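Local coordinates for protein large component of pyocin AP41 (PDB 4UHQ) that probably cleaves DNA as the metal-binding HNH nuclease domain of a bacteriocin of Pseudomonas aeruginosa, at residues Thr118-Arg121 with His122-His126. Sequence-based numbering, arbitrary orientation.
With NI (nickel (II) ion), chain E.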
loop_
_atom_site.group_PDB
_atom_site.type_symbol
_atom_site.label_atom_id
_atom_site.label_comp_id
_atom_site.label_asym_id
_atom_site.label_seq_id
_atom_site.Cartn_x
_atom_site.Cartn_y
_atom_site.Cartn_z
ATOM N N THR A 118 -3.756 7.078 2.040
ATOM C CA THR A 118 -3.712 8.207 1.096
ATOM C C THR A 118 -2.479 9.065 1.392
ATOM O O THR A 118 -1.907 8.980 2.484
ATOM C CB THR A 118 -4.942 9.110 1.183
ATOM O OG1 THR A 118 -5.034 9.622 2.519
ATOM C CG2 THR A 118 -6.157 8.318 0.883
ATOM N N PRO A 119 -2.066 9.906 0.459
ATOM C CA PRO A 119 -0.922 10.772 0.770
ATOM C C PRO A 119 -1.161 11.633 2.000
ATOM O O PRO A 119 -0.220 11.819 2.845
ATOM C CB PRO A 119 -0.779 11.634 -0.474
ATOM C CG PRO A 119 -1.305 10.739 -1.588
ATOM C CD PRO A 119 -2.448 9.990 -0.970
ATOM N N LYS A 120 -2.359 12.212 2.132
ATOM C CA LYS A 120 -2.673 13.028 3.300
ATOM C C LYS A 120 -2.574 12.213 4.576
ATOM O O LYS A 120 -1.922 12.676 5.551
ATOM C CB LYS A 120 -4.087 13.617 3.158
ATOM C CG LYS A 120 -4.664 14.287 4.422
ATOM C CD LYS A 120 -6.119 14.792 4.131
ATOM C CE LYS A 120 -6.785 15.329 5.396
ATOM N NZ LYS A 120 -7.063 14.298 6.443
ATOM N N ARG A 121 -3.183 11.027 4.614
ATOM C CA ARG A 121 -3.143 10.258 5.865
ATOM C C ARG A 121 -1.737 9.750 6.146
ATOM O O ARG A 121 -1.321 9.739 7.319
ATOM C CB ARG A 121 -4.148 9.079 5.850
ATOM C CG ARG A 121 -4.279 8.353 7.181
ATOM C CD ARG A 121 -4.722 9.289 8.354
ATOM N NE ARG A 121 -4.458 8.599 9.604
ATOM C CZ ARG A 121 -4.140 9.218 10.751
ATOM N NH1 ARG A 121 -4.130 10.551 10.782
ATOM N NH2 ARG A 121 -3.824 8.506 11.820
ATOM N N HIS A 122 -0.966 9.401 5.124
ATOM C CA HIS A 122 0.413 8.962 5.399
ATOM C C HIS A 122 1.211 10.064 6.105
ATOM O O HIS A 122 1.962 9.809 7.062
ATOM C CB HIS A 122 1.074 8.609 4.059
ATOM C CG HIS A 122 2.348 7.828 4.181
ATOM N ND1 HIS A 122 3.113 7.514 3.079
ATOM C CD2 HIS A 122 2.967 7.253 5.238
ATOM C CE1 HIS A 122 4.181 6.827 3.452
ATOM N NE2 HIS A 122 4.141 6.686 4.768
ATOM N N SER A 123 1.094 11.290 5.634
ATOM C CA SER A 123 1.768 12.399 6.279
ATOM C C SER A 123 1.307 12.595 7.724
ATOM O O SER A 123 2.170 12.801 8.639
ATOM C CB SER A 123 1.548 13.658 5.454
ATOM O OG SER A 123 2.159 14.788 6.046
ATOM N N GLU A 124 -0.014 12.506 7.956
ATOM C CA GLU A 124 -0.533 12.649 9.297
ATOM C C GLU A 124 0.036 11.553 10.192
ATOM O O GLU A 124 0.369 11.814 11.354
ATOM C CB GLU A 124 -2.057 12.601 9.311
ATOM C CG GLU A 124 -2.653 13.798 8.588
ATOM C CD GLU A 124 -4.158 13.687 8.447
ATOM O OE1 GLU A 124 -4.723 12.628 8.788
ATOM O OE2 GLU A 124 -4.788 14.683 8.024
ATOM N N ILE A 125 0.114 10.336 9.676
ATOM C CA ILE A 125 0.614 9.234 10.523
ATOM C C ILE A 125 2.044 9.513 10.960
ATOM O O ILE A 125 2.384 9.349 12.131
ATOM C CB ILE A 125 0.526 7.900 9.769
ATOM C CG1 ILE A 125 -0.929 7.479 9.685
ATOM C CG2 ILE A 125 1.411 6.817 10.419
ATOM C CD1 ILE A 125 -1.139 6.271 8.708
ATOM N N HIS A 126 2.876 10.015 10.050
ATOM C CA HIS A 126 4.240 10.301 10.428
ATOM C C HIS A 126 4.350 11.475 11.394
ATOM O O HIS A 126 5.183 11.425 12.296
ATOM C CB HIS A 126 5.097 10.497 9.196
ATOM C CG HIS A 126 5.459 9.198 8.566
ATOM N ND1 HIS A 126 6.461 8.409 9.075
ATOM C CD2 HIS A 126 4.909 8.510 7.533
ATOM C CE1 HIS A 126 6.510 7.279 8.390
ATOM N NE2 HIS A 126 5.591 7.322 7.438
HETATM NI NI NI E . 5.464 5.726 6.055
HETATM O O HOH W 1 6.656 4.559 7.425
#
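Glu124 sends CG off beside its own backbone N (chi1 -66°) and runs back along the helix, while Arg121 starts with CG opposite its N and then folds at chi2 (58°), which brings guanidinium and carboxylate together on one flank of the first turns of helix 119-132. Glu124 joins two cations by salt bridges, one on each oxygen. NH1 of Arg121 meets OE1 of Glu124 at 2.9 Å, the oxygen lying in the guanidinium plane but approached on its anti side from out of the carboxylate plane; the two planes are 69° apart. Lys120 NZ, its chain extended until a bend at chi4, reaches Glu124 OE2 at 2.8 Å on the syn side, also from out of plane. CG1 of Ile125 lies over one face of the guanidinium, 3.7 Å from Arg121 NE, and Arg121 also reaches Gly24 O through NE and Glu128 through NH2. Thr118 is the N-cap: its OG1 accepts from Arg121 N at 3.1 Å and is also hydrogen-bonded to Glu86. From Thr118 O, bonded to His122 N at 2.8 Å, the regular helical pattern begins. One turn apart, His122 and His126 each bind nickel through NE2 at 2.1 Å; His97 ND1, a water and two further atoms from outside 118-126 complete six ligands. Strands 95-98 and 114-117 with helix 119-132 form the ββα-metal motif expected of an HNH nuclease. A hydrogen bond between Glu95 OE1 and His122 ND1 fixes the ring's rotation, and this second-shell carboxylate may strengthen the imidazole as an electron-pair donor to nickel, while the cations flanking Glu124 should favour its ionised form.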